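Local coordinates for GNAT family acetyltransferase (Mycobacterium smegmatis, PDB 6C30), which probably catalyses transfer of an acetyl group from acetyl-CoA to a protein N-terminal amine, as a RimJ-type GNAT N-acetyltransferase, at residues 18-23 with 206-211; 41-46 with 118-123; 92-97 with 123-128; 100-105 with 133-138; 151-156 with 164-169. One frame throughout, in Å; residues are numbered along the deposited sequence. Where two conformers were deposited one is given.

Contact 1 of 5, residues 18-23 with 206-211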
# COMPACT_ATOMS: atom_id res chain seq x y z
N GLY A 18 8.26 -1.82 -3.78
CA GLY A 18 7.59 -0.79 -4.56
C GLY A 18 7.17 0.35 -3.66
O GLY A 18 7.74 0.52 -2.58
N PRO A 19 6.17 1.13 -4.07
CA PRO A 19 5.37 0.96 -5.28
C PRO A 19 6.06 1.38 -6.57
O PRO A 19 7.02 2.17 -6.57
CB PRO A 19 4.15 1.84 -5.02
CG PRO A 19 4.68 2.93 -4.15
CD PRO A 19 5.69 2.27 -3.26
N LEU A 20 5.56 0.84 -7.68
CA LEU A 20 5.98 1.24 -9.01
C LEU A 20 4.78 1.80 -9.73
O LEU A 20 3.64 1.41 -9.43
CB LEU A 20 6.52 0.05 -9.80
CG LEU A 20 7.58 -0.83 -9.16
CD1 LEU A 20 7.96 -1.91 -10.15
CD2 LEU A 20 8.79 0.00 -8.77
N ARG A 21 5.01 2.70 -10.68
CA ARG A 21 3.96 2.99 -11.63
C ARG A 21 4.37 2.37 -12.96
O ARG A 21 5.45 2.67 -13.48
CB ARG A 21 3.69 4.49 -11.78
CG ARG A 21 2.56 4.75 -12.76
CD ARG A 21 2.06 6.19 -12.75
NE ARG A 21 1.03 6.48 -11.74
CZ ARG A 21 -0.23 6.04 -11.78
NH1 ARG A 21 -0.64 5.23 -12.75
NH2 ARG A 21 -1.08 6.39 -10.83
N VAL A 22 3.52 1.48 -13.46
CA VAL A 22 3.74 0.75 -14.71
C VAL A 22 2.47 0.93 -15.56
O VAL A 22 1.51 1.53 -15.08
CB VAL A 22 4.05 -0.74 -14.44
CG1 VAL A 22 5.39 -0.88 -13.72
CG2 VAL A 22 2.92 -1.39 -13.65
N PRO A 23 2.47 0.45 -16.82
CA PRO A 23 1.28 0.69 -17.65
C PRO A 23 -0.06 0.29 -17.00
O PRO A 23 -1.05 0.98 -17.19
CB PRO A 23 1.56 -0.16 -18.89
CG PRO A 23 3.03 -0.04 -19.05
CD PRO A 23 3.59 -0.05 -17.64
N HIS A 206 15.69 -5.41 -13.83
CA HIS A 206 16.22 -4.19 -13.23
C HIS A 206 15.70 -2.95 -13.96
O HIS A 206 15.34 -1.97 -13.32
CB HIS A 206 17.74 -4.18 -13.22
CG HIS A 206 18.32 -2.90 -12.73
ND1 HIS A 206 18.31 -2.54 -11.40
CD2 HIS A 206 18.89 -1.87 -13.39
CE1 HIS A 206 18.87 -1.35 -11.26
NE2 HIS A 206 19.23 -0.92 -12.45
N ARG A 207 15.65 -3.01 -15.29
CA ARG A 207 15.18 -1.86 -16.06
C ARG A 207 13.71 -1.58 -15.73
O ARG A 207 13.31 -0.42 -15.63
CB ARG A 207 15.37 -2.09 -17.56
CG ARG A 207 16.84 -2.08 -17.97
CD ARG A 207 17.04 -2.01 -19.48
NE ARG A 207 16.50 -3.19 -20.17
CZ ARG A 207 17.16 -4.34 -20.32
NH1 ARG A 207 18.37 -4.48 -19.80
NH2 ARG A 207 16.58 -5.34 -20.97
N LEU A 208 12.93 -2.63 -15.54
CA LEU A 208 11.50 -2.46 -15.25
C LEU A 208 11.31 -1.75 -13.91
O LEU A 208 10.53 -0.80 -13.80
CB LEU A 208 10.80 -3.83 -15.25
CG LEU A 208 9.27 -3.91 -15.25
CD1 LEU A 208 8.82 -5.33 -15.61
CD2 LEU A 208 8.64 -3.49 -13.91
N VAL A 209 12.02 -2.22 -12.89
CA VAL A 209 11.89 -1.64 -11.57
C VAL A 209 12.39 -0.19 -11.56
O VAL A 209 11.74 0.69 -10.99
CB VAL A 209 12.65 -2.48 -10.52
CG1 VAL A 209 12.82 -1.70 -9.23
CG2 VAL A 209 11.92 -3.79 -10.27
N ALA A 210 13.52 0.07 -12.21
CA ALA A 210 14.07 1.43 -12.24
C ALA A 210 13.11 2.39 -12.92
O ALA A 210 12.86 3.49 -12.42
CB ALA A 210 15.43 1.44 -12.93
N ALA A 211 12.56 1.98 -14.06
CA ALA A 211 11.60 2.80 -14.78
C ALA A 211 10.33 2.98 -13.97
O ALA A 211 9.74 4.06 -13.95
CB ALA A 211 11.28 2.18 -16.14
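L20 turns its side chain onto helix residues L208 and V209. Its CB points at the helix, and a chi1 of -51° sets CG beside the backbone N, opposite the carbonyl carbon. From CG the two methyls part company. CD1 is the forward branch, extended away from CA at chi2 -179°. L20 CD1 meets L208 CD2 at 4.1 Å and also rests on the V209 backbone, with V209 CA 4.2 Å from it. The other branch, L20 CD2, comes up to the carbonyl oxygen of V209, 3.8 Å from V209 O.

The L20 and L208 side chains cross at about a right angle. L208 CD2 also reaches V22, whose CG1 stands 4.2 Å from it. One leucine methyl thus spans two strand residues. Every approach is a van der Waals contact.

The short axes of strand 18-22 and helix 206-211 pass 8.2 Å apart at 91°, so the helix runs across the strand. Around this crossing, L20 also packs on V27 of strand 25-31, and L208 touches T132 and A133 of helix 130-143. The C-terminal helix 204-217 packs against both strand 17-22 and helix 130-143, which also meet each other through L20 and M137.

Contact 2 of 5, residues 41-46 with 118-123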
# COMPACT_ATOMS: atom_id res chain seq x y z
N SER A 41 -10.31 -15.67 -1.89
CA SER A 41 -11.32 -16.68 -2.16
C SER A 41 -12.12 -16.33 -3.41
O SER A 41 -12.30 -17.17 -4.29
CB SER A 41 -12.26 -16.84 -0.95
OG SER A 41 -13.34 -17.70 -1.25
N ARG A 42 -12.60 -15.10 -3.50
CA ARG A 42 -13.41 -14.70 -4.63
C ARG A 42 -12.67 -14.93 -5.94
O ARG A 42 -13.20 -15.54 -6.89
CB ARG A 42 -13.81 -13.23 -4.50
CG ARG A 42 -14.75 -12.72 -5.58
CD ARG A 42 -14.88 -11.20 -5.49
NE ARG A 42 -13.62 -10.54 -5.84
CZ ARG A 42 -12.92 -9.77 -5.01
NH1 ARG A 42 -13.35 -9.54 -3.78
NH2 ARG A 42 -11.78 -9.23 -5.43
N ILE A 43 -11.43 -14.46 -6.01
CA ILE A 43 -10.67 -14.56 -7.25
C ILE A 43 -10.26 -16.00 -7.56
O ILE A 43 -10.41 -16.45 -8.69
CB ILE A 43 -9.44 -13.65 -7.22
CG1 ILE A 43 -9.87 -12.19 -7.02
CG2 ILE A 43 -8.65 -13.79 -8.52
CD1 ILE A 43 -8.74 -11.26 -6.68
N ARG A 44 -9.77 -16.74 -6.57
CA ARG A 44 -9.30 -18.11 -6.82
C ARG A 44 -10.47 -19.00 -7.23
O ARG A 44 -10.31 -19.91 -8.05
CB ARG A 44 -8.61 -18.71 -5.60
CG ARG A 44 -7.33 -18.00 -5.15
CD ARG A 44 -6.15 -18.39 -5.98
NE ARG A 44 -5.78 -19.79 -5.80
CZ ARG A 44 -4.64 -20.29 -6.26
NH1 ARG A 44 -3.78 -19.51 -6.89
NH2 ARG A 44 -4.37 -21.57 -6.06
N LEU A 45 -11.65 -18.76 -6.67
CA LEU A 45 -12.83 -19.54 -7.08
C LEU A 45 -13.24 -19.16 -8.50
O LEU A 45 -13.51 -20.05 -9.31
CB LEU A 45 -13.99 -19.33 -6.10
CG LEU A 45 -13.84 -19.97 -4.72
CD1 LEU A 45 -14.97 -19.47 -3.82
CD2 LEU A 45 -13.84 -21.50 -4.77
N ALA A 46 -13.26 -17.87 -8.82
CA ALA A 46 -13.69 -17.44 -10.14
C ALA A 46 -12.71 -17.92 -11.21
O ALA A 46 -13.11 -18.24 -12.33
CB ALA A 46 -13.82 -15.94 -10.19
N GLY A 118 7.30 -17.96 -7.27
CA GLY A 118 6.09 -18.32 -7.98
C GLY A 118 5.12 -17.17 -7.91
O GLY A 118 5.28 -16.26 -7.08
N TYR A 119 4.13 -17.17 -8.80
CA TYR A 119 3.21 -16.05 -8.87
C TYR A 119 1.90 -16.49 -9.51
O TYR A 119 1.85 -17.49 -10.24
CB TYR A 119 3.82 -14.89 -9.70
CG TYR A 119 3.88 -15.23 -11.17
CD1 TYR A 119 2.87 -14.84 -12.05
CD2 TYR A 119 4.92 -16.00 -11.67
CE1 TYR A 119 2.91 -15.19 -13.39
CE2 TYR A 119 4.97 -16.37 -13.01
CZ TYR A 119 3.96 -15.96 -13.85
OH TYR A 119 4.01 -16.33 -15.17
N TRP A 120 0.86 -15.71 -9.27
CA TRP A 120 -0.35 -15.79 -10.07
C TRP A 120 -1.03 -14.43 -10.02
O TRP A 120 -0.88 -13.68 -9.05
CB TRP A 120 -1.28 -16.91 -9.60
CG TRP A 120 -1.94 -16.64 -8.28
CD1 TRP A 120 -1.45 -16.96 -7.04
CD2 TRP A 120 -3.20 -16.00 -8.07
NE1 TRP A 120 -2.34 -16.54 -6.07
CE2 TRP A 120 -3.42 -15.95 -6.67
CE3 TRP A 120 -4.17 -15.46 -8.92
CZ2 TRP A 120 -4.56 -15.39 -6.11
CZ3 TRP A 120 -5.30 -14.91 -8.36
CH2 TRP A 120 -5.49 -14.87 -6.97
N VAL A 121 -1.74 -14.11 -11.10
CA VAL A 121 -2.46 -12.85 -11.24
C VAL A 121 -3.89 -13.15 -11.70
O VAL A 121 -4.10 -14.03 -12.53
CB VAL A 121 -1.76 -11.90 -12.25
CG1 VAL A 121 -2.60 -10.65 -12.52
CG2 VAL A 121 -0.39 -11.51 -11.75
N ALA A 122 -4.85 -12.41 -11.15
CA ALA A 122 -6.25 -12.51 -11.55
C ALA A 122 -6.40 -12.48 -13.07
O ALA A 122 -5.79 -11.65 -13.75
CB ALA A 122 -7.05 -11.38 -10.92
N SER A 123 -7.22 -13.40 -13.59
CA SER A 123 -7.32 -13.60 -15.04
C SER A 123 -7.77 -12.35 -15.80
O SER A 123 -7.34 -12.13 -16.93
CB SER A 123 -8.29 -14.75 -15.34
OG SER A 123 -9.61 -14.39 -14.99
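W120, R44 and I43 bury most of the surface here, and the indole is the centre: R44 lies over one of its faces while I43 meets its edge. The arginine chain bends at both chi2 and chi3, which folds it across the indole instead of letting it run straight out. As a result R44 CD sits 3.8 Å from the centroid of the W120 six-membered ring, a CH-pi contact. R44 CZ stands 4.5 Å from the centroid of the W120 five-membered ring and only 15° off the ring normal, the geometry of a cation-pi interaction. The guanidinium is not stacked flat, since the two planes are 64° apart; it leans in with NH1, which lies 3.3 Å above the W120 ring plane. R44 NH1 and W120 NE1 are both donors and do not bond to each other. NE1 is taken by Q101 OE1, while R44 NH2 has a salt bridge to E55 and a hydrogen bond to H66, which together hold the arginine's far end.

I43 CG2 comes in near the ring plane, 3.5 Å from W120 CZ3. The same I43 CG2 packs on A122 CB at 3.8 Å, so one methyl joins the helix to the tryptophan and to the start of the following loop.

Helix 37-46 is thus docked against strand 114-121 through this tryptophan. L51 of helix 48-51 touches both R44 and W120, and F98 of the neighbouring strand 97-105 touches both I43 and W120.

Contact 3 of 5, residues 92-97 with 123-128; sequences IELDGE and SSRTGG
L94, E97 and R125 meet through three kinds of interaction. The first is van der Waals packing of a methyl on a guanidinium face: L94 CD2 lies 3.5 Å from R125 NH1 and 3.8 Å from R125 CZ, and the same methyl also touches R125 CD. R125 bends at chi2 (-83°), and beyond that its chain runs extended over the leucine.

The second is electrostatic. E97 OE1 is 4.1 Å from R125 NH2, but it stands well out of the guanidinium plane and no N-H points at it; carboxylate and guanidinium planes are 74° apart. The charges are near each other without forming a salt bridge.

The third is solvent-mediated. A water donates to E97 OE1 at a short 2.5 Å and accepts a weak bond from R125 NH2 at 2.8 Å, lying at the guanidinium edge in its plane.

Each segment has its own internal bonds: the L94 and E97 backbones pair in a type I' turn, and the T126 side-chain hydroxyl OG1 donates to S123 O at 3.0 Å. Beside the contact, D95 OD2 forms a salt bridge with R35 of the second subunit.

The glycine-rich loop ahead of helix 130-143 matches in position the acetyl-CoA pyrophosphate-binding loop of GNAT enzymes. Since R125 is tied to the turn only by packing, diffuse charge attraction and a water, its tip is probably adaptable.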
# COMPACT_ATOMS: atom_id res chain seq x y z
N ILE A 92 0.31 -9.34 -4.52
CA ILE A 92 0.47 -8.34 -5.57
C ILE A 92 -0.71 -7.39 -5.50
O ILE A 92 -1.87 -7.82 -5.59
CB ILE A 92 0.54 -8.96 -6.98
CG1 ILE A 92 1.61 -10.05 -7.05
CG2 ILE A 92 0.77 -7.86 -8.03
CD1 ILE A 92 1.52 -10.90 -8.31
N GLU A 93 -0.42 -6.10 -5.31
CA GLU A 93 -1.45 -5.07 -5.32
C GLU A 93 -1.43 -4.29 -6.63
O GLU A 93 -0.36 -3.94 -7.13
CB GLU A 93 -1.27 -4.07 -4.17
CG GLU A 93 -1.55 -4.67 -2.80
CD GLU A 93 -1.58 -3.63 -1.69
OE1 GLU A 93 -1.13 -2.48 -1.92
OE2 GLU A 93 -2.05 -3.96 -0.59
N LEU A 94 -2.62 -4.03 -7.16
CA LEU A 94 -2.81 -3.05 -8.22
C LEU A 94 -3.71 -1.96 -7.66
O LEU A 94 -4.85 -2.23 -7.27
CB LEU A 94 -3.45 -3.69 -9.46
CG LEU A 94 -3.78 -2.69 -10.57
CD1 LEU A 94 -2.52 -2.14 -11.21
CD2 LEU A 94 -4.68 -3.37 -11.60
N ASP A 95 -3.18 -0.74 -7.60
CA ASP A 95 -3.92 0.40 -7.03
C ASP A 95 -4.51 0.01 -5.66
O ASP A 95 -5.66 0.31 -5.33
CB ASP A 95 -5.00 0.89 -8.00
CG ASP A 95 -4.42 1.31 -9.35
OD1 ASP A 95 -3.31 1.87 -9.37
OD2 ASP A 95 -5.07 1.05 -10.39
N GLY A 96 -3.68 -0.67 -4.88
CA GLY A 96 -4.02 -1.04 -3.52
C GLY A 96 -4.86 -2.31 -3.36
O GLY A 96 -5.09 -2.74 -2.22
N GLU A 97 -5.32 -2.89 -4.46
CA GLU A 97 -6.20 -4.05 -4.41
C GLU A 97 -5.44 -5.35 -4.63
O GLU A 97 -4.60 -5.44 -5.52
CB GLU A 97 -7.31 -3.94 -5.47
CG GLU A 97 -8.25 -2.77 -5.24
CD GLU A 97 -9.40 -2.74 -6.22
OE1 GLU A 97 -9.29 -3.35 -7.31
OE2 GLU A 97 -10.44 -2.12 -5.89
N SER A 123 -7.22 -13.40 -13.59
CA SER A 123 -7.32 -13.60 -15.04
C SER A 123 -7.77 -12.35 -15.80
O SER A 123 -7.34 -12.13 -16.93
CB SER A 123 -8.29 -14.75 -15.34
OG SER A 123 -9.61 -14.39 -14.99
N SER A 124 -8.61 -11.53 -15.18
CA SER A 124 -9.10 -10.32 -15.84
C SER A 124 -8.01 -9.25 -15.94
O SER A 124 -8.20 -8.22 -16.60
CB SER A 124 -10.30 -9.75 -15.10
OG SER A 124 -9.95 -9.33 -13.80
N ARG A 125 -6.87 -9.51 -15.30
CA ARG A 125 -5.79 -8.54 -15.19
C ARG A 125 -4.52 -8.98 -15.91
O ARG A 125 -3.52 -8.26 -15.89
CB ARG A 125 -5.47 -8.29 -13.71
CG ARG A 125 -6.63 -7.82 -12.86
CD ARG A 125 -6.80 -6.34 -12.99
NE ARG A 125 -7.82 -5.78 -12.10
CZ ARG A 125 -8.26 -4.54 -12.22
NH1 ARG A 125 -7.77 -3.77 -13.18
NH2 ARG A 125 -9.18 -4.07 -11.39
N THR A 126 -4.53 -10.17 -16.51
CA THR A 126 -3.31 -10.74 -17.08
C THR A 126 -2.95 -10.09 -18.41
O THR A 126 -3.78 -9.42 -19.03
CB THR A 126 -3.41 -12.27 -17.27
OG1 THR A 126 -4.61 -12.58 -17.99
CG2 THR A 126 -3.43 -12.99 -15.91
N GLY A 127 -1.70 -10.27 -18.84
CA GLY A 127 -1.22 -9.69 -20.08
C GLY A 127 -1.18 -8.17 -20.06
O GLY A 127 -1.44 -7.52 -21.07
N GLY A 128 -0.84 -7.60 -18.91
CA GLY A 128 -0.77 -6.16 -18.77
C GLY A 128 0.47 -5.67 -18.02
O GLY A 128 0.55 -4.50 -17.66
O HOH W 1 -10.93 -3.69 -9.22

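Contact 4 of 5, residues 100-105 with 133-138; sequences GQLTIG and AALAMG
L102 has its CG opposite the backbone N (chi1 -173°), which carries the whole isobutyl group out of the strand and onto helix 133-138. L135 starts out facing away from the strand, yet with CG placed beside its own backbone N (chi1 -71°) its chain turns back and delivers CD2 to the leucine.

These torsions make L102 the hub. L102 CG lies 3.7 Å from A134 O, a carbonyl already engaged in the helix by G138 N at 2.9 Å, so the leucine adds only van der Waals contact there. The two methyls then divide the helix surface between them. L102 CD2 takes A134 CB at 4.1 Å and L135 CD2 at 4.0 Å, whereas L102 CD1 reaches one turn further and rests on the bare CA of G138 at 4.2 Å. Small residues at 134 and 138 bring the helix backbone itself into the interface: the nearest CA atoms, those of L102 and A134, are 6.6 Å apart.

The short axes approach to 9.2 Å and run in broadly the same direction, 29° apart. L102 is further enclosed by L29, I92 and Y119 from three strands of the sheet. Elsewhere on the helix A136 packs against V209 of helix 204-217. Helix 130-143 is itself the connection in the beta-alpha-beta crossover that joins the parallel strands 114-121 and 150-155.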
# COMPACT_ATOMS: atom_id res chain seq x y z
N GLY A 100 -3.36 -10.83 -6.84
CA GLY A 100 -2.63 -12.07 -7.00
C GLY A 100 -1.59 -12.21 -5.91
O GLY A 100 -1.61 -11.45 -4.93
N GLN A 101 -0.68 -13.16 -6.10
CA GLN A 101 0.37 -13.42 -5.12
C GLN A 101 1.71 -13.57 -5.79
O GLN A 101 1.80 -13.97 -6.96
CB GLN A 101 0.07 -14.69 -4.32
CG GLN A 101 -1.01 -14.51 -3.26
CD GLN A 101 -1.43 -15.83 -2.67
OE1 GLN A 101 -2.38 -16.47 -3.13
NE2 GLN A 101 -0.69 -16.29 -1.65
N LEU A 102 2.75 -13.23 -5.03
CA LEU A 102 4.15 -13.40 -5.41
C LEU A 102 4.81 -14.07 -4.21
O LEU A 102 4.92 -13.47 -3.15
CB LEU A 102 4.79 -12.04 -5.74
CG LEU A 102 6.20 -11.93 -6.33
CD1 LEU A 102 7.27 -12.35 -5.32
CD2 LEU A 102 6.31 -12.71 -7.63
N THR A 103 5.21 -15.33 -4.38
CA THR A 103 5.72 -16.11 -3.27
C THR A 103 7.17 -16.53 -3.50
O THR A 103 7.49 -17.11 -4.55
CB THR A 103 4.86 -17.36 -3.04
OG1 THR A 103 3.49 -16.97 -2.89
CG2 THR A 103 5.30 -18.11 -1.78
N ILE A 104 8.03 -16.23 -2.54
CA ILE A 104 9.39 -16.76 -2.51
C ILE A 104 9.42 -17.96 -1.57
O ILE A 104 8.92 -17.86 -0.45
CB ILE A 104 10.41 -15.72 -2.02
CG1 ILE A 104 10.19 -14.36 -2.68
CG2 ILE A 104 11.83 -16.21 -2.22
CD1 ILE A 104 10.35 -14.38 -4.13
N GLY A 105 9.96 -19.09 -2.02
CA GLY A 105 9.97 -20.28 -1.18
C GLY A 105 11.26 -21.07 -1.21
O GLY A 105 12.16 -20.80 -2.03
N ALA A 133 6.10 -7.14 -13.52
CA ALA A 133 6.46 -6.19 -12.48
C ALA A 133 6.63 -6.86 -11.12
O ALA A 133 7.56 -6.54 -10.38
CB ALA A 133 5.42 -5.07 -12.38
N ALA A 134 5.73 -7.78 -10.81
CA ALA A 134 5.80 -8.50 -9.54
C ALA A 134 7.07 -9.34 -9.44
O ALA A 134 7.76 -9.32 -8.42
CB ALA A 134 4.57 -9.38 -9.36
N LEU A 135 7.39 -10.06 -10.51
CA LEU A 135 8.62 -10.83 -10.54
C LEU A 135 9.86 -9.94 -10.43
O LEU A 135 10.82 -10.27 -9.72
CB LEU A 135 8.69 -11.67 -11.81
CG LEU A 135 7.72 -12.84 -11.86
CD1 LEU A 135 7.63 -13.36 -13.27
CD2 LEU A 135 8.17 -13.96 -10.93
N ALA A 136 9.85 -8.82 -11.15
CA ALA A 136 11.00 -7.91 -11.11
C ALA A 136 11.22 -7.33 -9.72
O ALA A 136 12.34 -7.25 -9.23
CB ALA A 136 10.81 -6.79 -12.13
N MET A 137 10.12 -6.95 -9.06
CA MET A 137 10.19 -6.49 -7.68
C MET A 137 10.69 -7.61 -6.76
O MET A 137 11.50 -7.38 -5.87
CB MET A 137 8.82 -6.00 -7.21
CG MET A 137 8.46 -4.62 -7.73
SD MET A 137 6.97 -3.94 -6.97
CE MET A 137 5.70 -4.88 -7.79
N GLY A 138 10.18 -8.82 -6.97
CA GLY A 138 10.60 -9.95 -6.16
C GLY A 138 12.09 -10.17 -6.27
O GLY A 138 12.78 -10.36 -5.26

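Contact 5 of 5, residues 151-156 with 164-169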
# COMPACT_ATOMS: atom_id res chain seq x y z
N ILE A 151 17.67 -17.01 -7.84
CA ILE A 151 16.25 -17.30 -7.79
C ILE A 151 15.89 -18.19 -8.98
O ILE A 151 16.30 -17.93 -10.12
CB ILE A 151 15.41 -16.01 -7.80
CG1 ILE A 151 15.64 -15.21 -6.52
CG2 ILE A 151 13.92 -16.33 -7.98
CD1 ILE A 151 15.20 -15.91 -5.24
N GLU A 152 15.13 -19.25 -8.72
CA GLU A 152 14.67 -20.14 -9.77
C GLU A 152 13.15 -20.20 -9.81
O GLU A 152 12.48 -19.75 -8.87
CB GLU A 152 15.23 -21.55 -9.58
CG GLU A 152 14.69 -22.23 -8.32
CD GLU A 152 15.27 -23.61 -8.09
OE1 GLU A 152 14.62 -24.39 -7.37
OE2 GLU A 152 16.37 -23.93 -8.60
N ALA A 153 12.62 -20.74 -10.89
CA ALA A 153 11.18 -20.97 -11.02
C ALA A 153 10.95 -22.21 -11.86
O ALA A 153 11.82 -22.62 -12.64
CB ALA A 153 10.47 -19.78 -11.65
N THR A 154 9.79 -22.84 -11.67
CA THR A 154 9.42 -24.00 -12.47
C THR A 154 8.13 -23.71 -13.22
O THR A 154 7.23 -23.02 -12.72
CB THR A 154 9.29 -25.28 -11.62
OG1 THR A 154 8.39 -25.03 -10.53
CG2 THR A 154 10.64 -25.68 -11.06
N VAL A 155 8.04 -24.21 -14.45
CA VAL A 155 6.92 -23.88 -15.31
C VAL A 155 6.74 -25.02 -16.31
O VAL A 155 7.72 -25.51 -16.86
CB VAL A 155 7.14 -22.52 -16.02
CG1 VAL A 155 8.47 -22.49 -16.78
CG2 VAL A 155 5.97 -22.18 -16.93
N ARG A 156 5.51 -25.47 -16.52
CA ARG A 156 5.27 -26.52 -17.50
C ARG A 156 5.62 -26.02 -18.90
O ARG A 156 5.34 -24.86 -19.24
CB ARG A 156 3.82 -27.01 -17.44
CG ARG A 156 3.54 -27.88 -16.20
CD ARG A 156 2.08 -28.34 -16.14
NE ARG A 156 1.77 -29.24 -17.25
CZ ARG A 156 0.53 -29.62 -17.57
NH1 ARG A 156 -0.51 -29.17 -16.88
NH2 ARG A 156 0.35 -30.45 -18.59
N ALA A 164 6.69 -17.03 -21.25
CA ALA A 164 6.98 -15.72 -21.83
C ALA A 164 7.20 -14.67 -20.75
O ALA A 164 8.11 -13.83 -20.87
CB ALA A 164 5.85 -15.30 -22.75
N VAL A 165 6.39 -14.70 -19.70
CA VAL A 165 6.54 -13.76 -18.59
C VAL A 165 7.92 -13.92 -17.93
O VAL A 165 8.64 -12.95 -17.72
CB VAL A 165 5.41 -13.97 -17.54
CG1 VAL A 165 5.75 -13.30 -16.23
CG2 VAL A 165 4.08 -13.44 -18.07
N LEU A 166 8.29 -15.17 -17.64
CA LEU A 166 9.57 -15.45 -17.00
C LEU A 166 10.75 -15.08 -17.89
O LEU A 166 11.73 -14.49 -17.41
CB LEU A 166 9.63 -16.93 -16.60
CG LEU A 166 8.68 -17.33 -15.47
CD1 LEU A 166 8.45 -18.84 -15.45
CD2 LEU A 166 9.20 -16.85 -14.12
N ALA A 167 10.67 -15.41 -19.17
CA ALA A 167 11.75 -15.08 -20.10
C ALA A 167 11.88 -13.56 -20.22
O ALA A 167 13.00 -13.03 -20.31
CB ALA A 167 11.50 -15.70 -21.46
N HIS A 168 10.75 -12.86 -20.20
CA HIS A 168 10.77 -11.42 -20.39
C HIS A 168 11.64 -10.71 -19.37
O HIS A 168 12.40 -9.81 -19.72
CB HIS A 168 9.35 -10.86 -20.35
CG HIS A 168 9.29 -9.38 -20.56
ND1 HIS A 168 9.19 -8.81 -21.81
CD2 HIS A 168 9.35 -8.35 -19.68
CE1 HIS A 168 9.18 -7.49 -21.69
NE2 HIS A 168 9.28 -7.19 -20.41
N VAL A 169 11.55 -11.11 -18.10
CA VAL A 169 12.30 -10.39 -17.07
C VAL A 169 13.75 -10.86 -16.91
O VAL A 169 14.51 -10.22 -16.19
CB VAL A 169 11.59 -10.46 -15.69
CG1 VAL A 169 10.21 -9.85 -15.79
CG2 VAL A 169 11.51 -11.88 -15.16
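A153, V155 and L166 bring no flat group to this contact; it has neither ring faces nor edges, and only methyl and methine carbons touch. L166 supplies the largest share, with 62 Å² of its surface covered by the strand segment, and its forked end straddles two strand residues.

CD2 of L166 sits on A153 CB at 4.0 Å. L166 CD1 goes to V155, standing 3.9 Å from V155 CG1 and equally far from V155 CB, so it bears on the base of the valine as well as on one branch. L166 and V155 approach tip to tip. The valine's chi1 of 55° places CG1 between the backbone N and the carbonyl carbon, the branch that L166 CD1 meets. A153 and V155 lie two apart in an extended strand and both point at the helix, while T154 between them points away, which explains the alternating pattern of contact.

The nearest CA atoms, A153 and L166, are 8.3 Å apart, a separation bridged by the length of the leucine. All three touching residues are buried. V165, next to L166, packs against L135 of helix 130-143 and Y119 of strand 114-121, tying this helix into the same interior.

Strand 150-155 and the helix 160-169 that follows and packs back on it are consistent with motif B of the GNAT fold.

In the fold
Contacts 4 and 5 are wholly buried and apolar, and they join directly: L135 CD1 packs on V165 CG1 at 3.5 Å. Contact 1 uses the same aliphatic chemistry nearer the rim, and its helix 204-217 meets helix 130-143 of contact 4. In contact 2, partly buried, the arginine is anchored over an aromatic face, whereas in contact 3, with two exposed partners of three, the arginine relies on methyl packing, a bridging water and a charge attraction short of a salt bridge. Those two share S123, where strand 114-121 gives way to the loop before helix 130-143. All five reach one mixed sheet; charge appears only in contacts 2 and 3, and the outlying contact 1 stays aliphatic.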